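PDB 4YE5: peptidoglycan synthetase penicillin-binding protein 3 from Bifidobacterium adolescentis, which probably binds penicillin and is thought to cross-link peptidoglycan strands at the cell membrane. Local coordinates for residues Thr24-Lys29 with Gly186-Gln191; Arg277-Thr282 with Leu374-Glu379; Pro285-Lys290 with Glu340-Val345. All coordinates share one frame; numbering follows the deposited sequence.

Contact 1: residues Thr24-Lys29 with Gly186-Gln191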
loop_
_atom_site.group_PDB
_atom_site.type_symbol
_atom_site.label_atom_id
_atom_site.label_comp_id
_atom_site.label_asym_id
_atom_site.label_seq_id
_atom_site.Cartn_x
_atom_site.Cartn_y
_atom_site.Cartn_z
ATOM N N THR A 24 3.656 37.791 -19.373
ATOM C CA THR A 24 3.085 36.481 -19.624
ATOM C C THR A 24 3.900 35.414 -18.917
ATOM O O THR A 24 5.119 35.358 -19.071
ATOM C CB THR A 24 3.071 36.186 -21.129
ATOM O OG1 THR A 24 2.292 37.183 -21.796
ATOM C CG2 THR A 24 2.481 34.819 -21.405
ATOM N N THR A 25 3.235 34.567 -18.136
ATOM C CA THR A 25 3.933 33.497 -17.453
ATOM C C THR A 25 3.548 32.145 -18.029
ATOM O O THR A 25 2.367 31.828 -18.187
ATOM C CB THR A 25 3.660 33.506 -15.950
ATOM O OG1 THR A 25 4.133 34.737 -15.398
ATOM C CG2 THR A 25 4.373 32.340 -15.269
ATOM N N VAL A 26 4.559 31.352 -18.352
ATOM C CA VAL A 26 4.337 30.025 -18.896
ATOM C C VAL A 26 4.773 29.008 -17.857
ATOM O O VAL A 26 5.890 29.061 -17.354
ATOM C CB VAL A 26 5.119 29.813 -20.223
ATOM C CG1 VAL A 26 5.009 28.371 -20.678
ATOM C CG2 VAL A 26 4.610 30.752 -21.319
ATOM N N THR A 27 3.885 28.075 -17.538
ATOM C CA THR A 27 4.202 27.001 -16.594
ATOM C C THR A 27 4.994 25.886 -17.259
ATOM O O THR A 27 4.616 25.384 -18.316
ATOM C CB THR A 27 2.915 26.407 -16.023
ATOM O OG1 THR A 27 2.139 27.462 -15.447
ATOM C CG2 THR A 27 3.218 25.329 -14.964
ATOM N N LEU A 28 6.111 25.513 -16.647
ATOM C CA LEU A 28 6.857 24.349 -17.090
ATOM C C LEU A 28 6.468 23.200 -16.151
ATOM O O LEU A 28 6.954 23.120 -15.028
ATOM C CB LEU A 28 8.348 24.625 -17.007
ATOM C CG LEU A 28 8.783 25.910 -17.754
ATOM C CD1 LEU A 28 10.269 26.115 -17.577
ATOM C CD2 LEU A 28 8.438 25.804 -19.225
ATOM N N LYS A 29 5.561 22.339 -16.592
ATOM C CA LYS A 29 5.037 21.312 -15.689
ATOM C C LYS A 29 6.063 20.212 -15.413
ATOM O O LYS A 29 6.659 19.674 -16.338
ATOM C CB LYS A 29 3.734 20.719 -16.223
ATOM C CG LYS A 29 3.278 19.527 -15.383
ATOM C CD LYS A 29 1.770 19.353 -15.355
ATOM C CE LYS A 29 1.378 18.351 -14.270
ATOM N NZ LYS A 29 0.001 18.650 -13.779
ATOM N N GLY A 186 8.112 24.472 -12.930
ATOM C CA GLY A 186 8.933 25.653 -13.152
ATOM C C GLY A 186 8.115 26.673 -13.906
ATOM O O GLY A 186 6.896 26.502 -14.047
ATOM N N TYR A 187 8.765 27.732 -14.403
ATOM C CA TYR A 187 8.037 28.716 -15.183
ATOM C C TYR A 187 8.974 29.595 -16.032
ATOM O O TYR A 187 10.192 29.595 -15.831
ATOM C CB TYR A 187 7.192 29.595 -14.259
ATOM C CG TYR A 187 8.025 30.321 -13.216
ATOM C CD1 TYR A 187 8.731 31.474 -13.540
ATOM C CD2 TYR A 187 8.123 29.835 -11.916
ATOM C CE1 TYR A 187 9.501 32.133 -12.600
ATOM C CE2 TYR A 187 8.887 30.489 -10.962
ATOM C CZ TYR A 187 9.573 31.635 -11.310
ATOM O OH TYR A 187 10.337 32.282 -10.371
ATOM N N GLN A 188 8.386 30.322 -16.978
ATOM C CA GLN A 188 9.089 31.335 -17.776
ATOM C C GLN A 188 8.218 32.570 -17.804
ATOM O O GLN A 188 7.001 32.474 -17.956
ATOM C CB GLN A 188 9.298 30.863 -19.218
ATOM C CG GLN A 188 10.319 29.732 -19.370
ATOM C CD GLN A 188 10.180 29.004 -20.696
ATOM O OE1 GLN A 188 9.203 29.185 -21.409
ATOM N NE2 GLN A 188 11.152 28.164 -21.018
ATOM N N VAL A 189 8.834 33.739 -17.678
ATOM C CA VAL A 189 8.083 34.977 -17.768
ATOM C C VAL A 189 8.556 35.757 -18.986
ATOM O O VAL A 189 9.753 35.938 -19.178
ATOM C CB VAL A 189 8.259 35.805 -16.491
ATOM C CG1 VAL A 189 7.451 37.080 -16.567
ATOM C CG2 VAL A 189 7.844 34.974 -15.272
ATOM N N TYR A 190 7.621 36.199 -19.822
ATOM C CA TYR A 190 7.973 36.905 -21.054
ATOM C C TYR A 190 7.448 38.328 -21.030
ATOM O O TYR A 190 6.339 38.551 -20.583
ATOM C CB TYR A 190 7.359 36.184 -22.249
ATOM C CG TYR A 190 7.972 34.840 -22.494
ATOM C CD1 TYR A 190 9.122 34.717 -23.271
ATOM C CD2 TYR A 190 7.414 33.684 -21.942
ATOM C CE1 TYR A 190 9.702 33.480 -23.486
ATOM C CE2 TYR A 190 7.982 32.442 -22.169
ATOM C CZ TYR A 190 9.127 32.356 -22.933
ATOM O OH TYR A 190 9.700 31.134 -23.141
ATOM N N GLN A 191 8.225 39.289 -21.525
ATOM C CA GLN A 191 7.670 40.616 -21.729
ATOM C C GLN A 191 7.092 40.644 -23.133
ATOM O O GLN A 191 7.833 40.634 -24.108
ATOM C CB GLN A 191 8.737 41.698 -21.579
ATOM C CG GLN A 191 9.563 41.596 -20.315
ATOM C CD GLN A 191 8.744 41.708 -19.040
ATOM O OE1 GLN A 191 8.871 40.878 -18.129
ATOM N NE2 GLN A 191 7.915 42.744 -18.956
#

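Contact 2: residues Arg277-Thr282 with Leu374-Glu379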
loop_
_atom_site.group_PDB
_atom_site.type_symbol
_atom_site.label_atom_id
_atom_site.label_comp_id
_atom_site.label_asym_id
_atom_site.label_seq_id
_atom_site.Cartn_x
_atom_site.Cartn_y
_atom_site.Cartn_z
ATOM N N ARG A 277 -9.665 -3.443 -0.129
ATOM C CA ARG A 277 -10.251 -4.032 1.077
ATOM C C ARG A 277 -9.186 -4.500 2.096
ATOM O O ARG A 277 -9.403 -4.432 3.294
ATOM C CB ARG A 277 -11.144 -5.209 0.712
ATOM C CG ARG A 277 -11.991 -5.663 1.869
ATOM C CD ARG A 277 -12.775 -6.913 1.528
ATOM N NE ARG A 277 -13.501 -6.800 0.266
ATOM C CZ ARG A 277 -14.712 -6.270 0.130
ATOM N NH1 ARG A 277 -15.349 -5.751 1.180
ATOM N NH2 ARG A 277 -15.275 -6.248 -1.065
ATOM N N ALA A 278 -8.045 -4.997 1.615
ATOM C CA ALA A 278 -6.945 -5.374 2.519
ATOM C C ALA A 278 -6.502 -4.203 3.403
ATOM O O ALA A 278 -6.161 -4.390 4.573
ATOM C CB ALA A 278 -5.745 -5.942 1.710
ATOM N N VAL A 279 -6.511 -2.990 2.848
ATOM C CA VAL A 279 -6.154 -1.792 3.620
ATOM C C VAL A 279 -7.238 -1.377 4.615
ATOM O O VAL A 279 -6.939 -1.054 5.775
ATOM C CB VAL A 279 -5.834 -0.575 2.668
ATOM C CG1 VAL A 279 -5.668 0.728 3.450
ATOM C CG2 VAL A 279 -4.580 -0.853 1.831
ATOM N N SER A 280 -8.501 -1.372 4.169
ATOM C CA SER A 280 -9.582 -0.776 4.968
ATOM C C SER A 280 -10.312 -1.705 5.948
ATOM O O SER A 280 -10.807 -1.259 6.981
ATOM C CB SER A 280 -10.627 -0.136 4.042
ATOM O OG SER A 280 -11.121 -1.087 3.114
ATOM N N GLU A 281 -10.411 -2.988 5.623
ATOM C CA GLU A 281 -11.240 -3.885 6.429
ATOM C C GLU A 281 -10.770 -3.990 7.891
ATOM O O GLU A 281 -9.581 -4.176 8.157
ATOM C CB GLU A 281 -11.255 -5.286 5.804
ATOM C CG GLU A 281 -12.414 -6.139 6.295
ATOM C CD GLU A 281 -13.740 -5.695 5.683
ATOM O OE1 GLU A 281 -13.740 -5.140 4.570
ATOM O OE2 GLU A 281 -14.783 -5.895 6.311
ATOM N N THR A 282 -11.695 -3.867 8.844
ATOM C CA THR A 282 -11.355 -4.185 10.223
ATOM C C THR A 282 -12.304 -5.260 10.743
ATOM O O THR A 282 -13.406 -5.410 10.242
ATOM C CB THR A 282 -11.409 -2.954 11.161
ATOM O OG1 THR A 282 -12.749 -2.459 11.220
ATOM C CG2 THR A 282 -10.474 -1.838 10.664
ATOM N N LEU A 374 1.965 3.293 8.307
ATOM C CA LEU A 374 2.126 3.176 6.849
ATOM C C LEU A 374 1.485 4.328 6.072
ATOM O O LEU A 374 1.865 4.596 4.929
ATOM C CB LEU A 374 1.541 1.856 6.343
ATOM C CG LEU A 374 2.245 0.565 6.782
ATOM C CD1 LEU A 374 1.299 -0.616 6.605
ATOM C CD2 LEU A 374 3.537 0.350 6.009
ATOM N N ASN A 375 0.498 4.977 6.683
ATOM C CA ASN A 375 -0.233 6.091 6.060
ATOM C C ASN A 375 -0.948 5.745 4.757
ATOM O O ASN A 375 -1.074 6.588 3.878
ATOM C CB ASN A 375 0.678 7.295 5.815
ATOM C CG ASN A 375 1.372 7.769 7.072
ATOM O OD1 ASN A 375 0.763 7.859 8.143
ATOM N ND2 ASN A 375 2.662 8.071 6.952
ATOM N N LEU A 376 -1.415 4.510 4.624
ATOM C CA LEU A 376 -2.220 4.127 3.464
ATOM C C LEU A 376 -3.544 4.875 3.526
ATOM O O LEU A 376 -4.159 4.953 4.597
ATOM C CB LEU A 376 -2.478 2.616 3.490
ATOM C CG LEU A 376 -1.190 1.813 3.242
ATOM C CD1 LEU A 376 -1.321 0.393 3.733
ATOM C CD2 LEU A 376 -0.860 1.850 1.765
ATOM N N PRO A 377 -3.978 5.464 2.393
ATOM C CA PRO A 377 -5.291 6.127 2.397
ATOM C C PRO A 377 -6.392 5.113 2.717
ATOM O O PRO A 377 -6.368 4.011 2.173
ATOM C CB PRO A 377 -5.426 6.634 0.959
ATOM C CG PRO A 377 -3.987 6.853 0.511
ATOM C CD PRO A 377 -3.253 5.680 1.127
ATOM N N GLY A 378 -7.317 5.464 3.609
ATOM C CA GLY A 378 -8.453 4.601 3.893
ATOM C C GLY A 378 -8.169 3.573 4.979
ATOM O O GLY A 378 -9.020 2.757 5.317
ATOM N N GLU A 379 -6.962 3.621 5.523
ATOM C CA GLU A 379 -6.555 2.739 6.602
ATOM C C GLU A 379 -7.174 3.194 7.929
ATOM O O GLU A 379 -7.137 4.375 8.249
ATOM C CB GLU A 379 -5.030 2.776 6.725
ATOM C CG GLU A 379 -4.476 1.881 7.806
ATOM C CD GLU A 379 -2.972 2.067 8.016
ATOM O OE1 GLU A 379 -2.289 2.667 7.153
ATOM O OE2 GLU A 379 -2.478 1.624 9.068
#

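Contact 3: residues Pro285-Lys290 with Glu340-Val345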
loop_
_atom_site.group_PDB
_atom_site.type_symbol
_atom_site.label_atom_id
_atom_site.label_comp_id
_atom_site.label_asym_id
_atom_site.label_seq_id
_atom_site.Cartn_x
_atom_site.Cartn_y
_atom_site.Cartn_z
ATOM N N PRO A 285 -10.213 -10.174 15.751
ATOM C CA PRO A 285 -9.279 -11.226 15.342
ATOM C C PRO A 285 -9.645 -12.609 15.897
ATOM O O PRO A 285 -9.070 -13.586 15.437
ATOM C CB PRO A 285 -7.942 -10.750 15.925
ATOM C CG PRO A 285 -8.343 -10.006 17.177
ATOM C CD PRO A 285 -9.645 -9.298 16.795
ATOM N N GLY A 286 -10.566 -12.690 16.859
ATOM C CA GLY A 286 -10.896 -13.968 17.466
ATOM C C GLY A 286 -9.686 -14.615 18.145
ATOM O O GLY A 286 -8.801 -13.919 18.644
ATOM N N SER A 287 -9.619 -15.942 18.113
ATOM C CA SER A 287 -8.647 -16.697 18.915
ATOM C C SER A 287 -7.167 -16.371 18.617
ATOM O O SER A 287 -6.301 -16.576 19.466
ATOM C CB SER A 287 -8.932 -18.210 18.800
ATOM O OG SER A 287 -8.044 -18.982 19.619
ATOM N N ILE A 288 -6.869 -15.837 17.430
ATOM C CA ILE A 288 -5.504 -15.366 17.171
ATOM C C ILE A 288 -5.090 -14.333 18.230
ATOM O O ILE A 288 -3.935 -14.269 18.636
ATOM C CB ILE A 288 -5.367 -14.764 15.733
ATOM C CG1 ILE A 288 -5.942 -15.758 14.713
ATOM C CG2 ILE A 288 -3.877 -14.399 15.437
ATOM C CD1 ILE A 288 -5.622 -15.453 13.260
ATOM N N GLY A 289 -6.055 -13.538 18.680
ATOM C CA GLY A 289 -5.835 -12.585 19.759
ATOM C C GLY A 289 -5.347 -13.163 21.091
ATOM O O GLY A 289 -4.810 -12.417 21.928
ATOM N N LYS A 290 -5.527 -14.471 21.299
ATOM C CA LYS A 290 -5.049 -15.115 22.526
ATOM C C LYS A 290 -3.532 -15.039 22.593
ATOM O O LYS A 290 -2.951 -15.079 23.687
ATOM C CB LYS A 290 -5.436 -16.602 22.575
ATOM C CG LYS A 290 -6.937 -16.914 22.765
ATOM C CD LYS A 290 -7.065 -18.442 22.919
ATOM C CE LYS A 290 -8.509 -18.887 23.196
ATOM N NZ LYS A 290 -9.425 -18.582 22.078
ATOM N N GLU A 340 -3.461 -23.843 21.930
ATOM C CA GLU A 340 -3.613 -24.820 20.859
ATOM C C GLU A 340 -5.081 -25.224 20.642
ATOM O O GLU A 340 -5.535 -25.431 19.506
ATOM C CB GLU A 340 -2.787 -26.064 21.190
ATOM C CG GLU A 340 -2.938 -27.167 20.181
ATOM C CD GLU A 340 -3.093 -28.528 20.827
ATOM O OE1 GLU A 340 -3.167 -28.602 22.079
ATOM O OE2 GLU A 340 -3.147 -29.524 20.074
ATOM N N GLN A 341 -5.821 -25.323 21.737
ATOM C CA GLN A 341 -7.220 -25.748 21.671
ATOM C C GLN A 341 -8.186 -24.574 21.556
ATOM O O GLN A 341 -9.392 -24.770 21.571
ATOM C CB GLN A 341 -7.565 -26.586 22.900
ATOM C CG GLN A 341 -6.679 -27.838 23.036
ATOM C CD GLN A 341 -7.213 -29.010 22.225
ATOM O OE1 GLN A 341 -8.258 -28.906 21.582
ATOM N NE2 GLN A 341 -6.504 -30.128 22.261
ATOM N N SER A 342 -7.659 -23.356 21.436
ATOM C CA SER A 342 -8.507 -22.172 21.322
ATOM C C SER A 342 -9.526 -22.074 22.471
ATOM O O SER A 342 -10.671 -21.714 22.261
ATOM C CB SER A 342 -9.251 -22.160 19.975
ATOM O OG SER A 342 -8.342 -22.273 18.884
ATOM N N SER A 343 -9.111 -22.379 23.689
ATOM C CA SER A 343 -10.070 -22.404 24.790
ATOM C C SER A 343 -10.252 -21.043 25.454
ATOM O O SER A 343 -9.403 -20.599 26.243
ATOM C CB SER A 343 -9.668 -23.442 25.825
ATOM O OG SER A 343 -10.501 -23.366 26.977
ATOM N N ASN A 344 -11.371 -20.404 25.133
ATOM C CA ASN A 344 -11.811 -19.185 25.807
ATOM C C ASN A 344 -11.878 -19.400 27.298
ATOM O O ASN A 344 -11.466 -18.549 28.087
ATOM C CB ASN A 344 -13.203 -18.778 25.319
ATOM C CG ASN A 344 -13.251 -18.561 23.829
ATOM O OD1 ASN A 344 -12.234 -18.275 23.204
ATOM N ND2 ASN A 344 -14.437 -18.700 23.246
ATOM N N VAL A 345 -12.416 -20.550 27.683
ATOM C CA VAL A 345 -12.621 -20.854 29.089
ATOM C C VAL A 345 -11.257 -20.924 29.784
ATOM O O VAL A 345 -11.056 -20.309 30.824
ATOM C CB VAL A 345 -13.423 -22.158 29.288
ATOM C CG1 VAL A 345 -13.414 -22.574 30.761
ATOM C CG2 VAL A 345 -14.872 -21.987 28.778
#

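Contact 1: residues Thr24-Lys29 with Gly186-Gln191
With CG lying beside its own backbone N (chi1 -54°), Leu28 sets CB over Gly186 and carries its branched end past the Tyr187 backbone to the amide of Gln188, whose chain is extended beyond CG and crosses it at about a right angle; Leu28 CD2 lies 3.9 Å from Gln188 CD. One pair further along the same face, Val26 sets CG1 anti to its backbone N (chi1 173°), which leaves CG2 anti to the carbonyl carbon, beside that N, where it comes 3.9 Å from Tyr190 CE2, approaching the ring at a slant. Tyr190 OH in turn donates to Gln188 OE1 at 2.7 Å, reaching the amide oxygen from above the carbonyl plane, and so ties together two side chains that both bear on strand 23-28. The two strands run antiparallel in the family's PBP dimerisation region, as edge and centre of a three-stranded sheet whose third member, strand 202-207, bonds to Tyr187, Val189 and Gln191. Three hydrogen-bonded pairs, Thr24 with Tyr190, Val26 with Gln188 and Leu28 with Gly186, each close with two backbone bonds. The shortest include Val26 N to Gln188 O at 2.7 Å, nearly straight at 171°, whereas Leu28 N meets Gly186 O from well above its carbonyl plane. On the face of Thr25, Thr27, Tyr187 and Val189 the cover is thinner: Thr25 OG1 sits 3.7 Å from Val189 CG2, and Thr25 CG2 faces Tyr187 CB. Met203 of strand 202-207 packs on Gln188 and Tyr190, while Tyr141 of strand 140-144 touches Val26.

Contact 2: residues Arg277-Thr282 with Leu374-Glu379
Val279 points toward the turn formed by Leu376-Glu379, and its two methyls divide the work. CG1 lies over one face of the turn: it is 3.7 Å from Leu376 CB, 3.6 Å from Pro377 O and 3.9 Å from Glu379 CB, so that the first and last residues of the turn both rest against a single methyl. CG2 diverges toward the end of the leucine, 4.0 Å from Leu376 CD1, and the two branched side chains run at a slant to each other. The valine torsion (chi1 171°) sets this division, leaving CG1 beside the carbonyl carbon and CG2 beside the backbone N. Ser280 adds a smaller touch through its CB, which lies 3.5 Å from Gly378 O, and its CA-H makes a long contact with the same oxygen. The serine hydroxyl bonds weakly back to Ser276 O within its own helical turn.

The receiving loop is a type II beta turn, closed by Glu379 N to Leu376 O at 3.2 Å. Gly378 occupies its third position with positive phi (88°), at backbone angles that by themselves favour glycine. Glu379, extended beyond CG, reaches alongside the open end of the turn so that OE1 accepts Leu376 N, and OE2 is bonded by Thr372 OG1. The turn is therefore held at its backbone and through this carboxylate, while the helix offers it mainly hydrocarbon.

Within the transpeptidase region, the contact joins the short helix 277-280 to the loop between helices 356-365 and 394-397. Ala278 packs on Ile244 and Leu258 of strands 242-249 and 255-260, and Met409 of helix 408-419 touches both Leu374 and Glu379.

Contact 3: residues Pro285-Lys290 with Glu340-Val345
Lys290, which loses the most surface here, reaches from the start of helix 290-299 across to the Ser342-Asn344 backbone. Its chain is extended as far as CE and bends only at the last torsion (chi4 64°), so CE lies against the peptide groups, 3.4 Å from Ser342 C, while NZ turns aside toward polar atoms. There NZ donates to Asn344 OD1 at 3.0 Å, not far from the line of the C=O bond and tilted 19° from the carbonyl plane. A weak bond to Ser342 O and a short one of 2.8 Å to Ser287 OG complete the set of partners of NZ. Lys290 and Asn344 meet with their side chains at about a right angle.

Ser342 comes next in buried surface. It has positive phi, in a Schellman motif that ends helix 335-340, and its CB and hydroxyl lie beside Ser287. The two OG atoms are 3.4 Å apart, a weak contact, and Ser342 CB is equally near Ser287 OG. Ser287 itself holds OG anti to the backbone N (chi1 -177°), toward both Ser342 and Lys290, while Lys486 NZ also bonds to that oxygen. Beyond Ser342, Ser343 caps helix 344-350 and bonds to Asp324.

Ser287 and Lys290 match the SxxK motif of penicillin-binding proteins, and Ser342-Asn344 fits the family's SxN motif, while Lys486 probably opens the K(T/S)G motif, here Lys-Ser-Gly. By analogy with relatives, Ser287 would be the acylated nucleophile. Two lysine nitrogens bond to its oxygen and the hydroxyl of Ser342 lies close by, an assembly consistent with a serine prepared for attack on a peptide or beta-lactam carbonyl.

How the contacts relate
The three contacts are spread along an elongated molecule. Contact 1 belongs to the dimerisation region, and contacts 2 and 3 to the transpeptidase region. Contact 3 holds the probable active site; its centre is about 64 Å from that of contact 1, on the opposite side of the chain's centre, and the nearest atoms of the two are about 43 Å apart. Contact 2 lies between, its centre about 40 Å from that of contact 1 and 25 Å from that of contact 3. Residues 277-282 lead almost directly into 285-290, and the pairing of 340-345 with the latter falls within the span that contact 2 closes. Helix 408-419 borders both, touching Glu379 in one and Pro285 and Ile288 in the other.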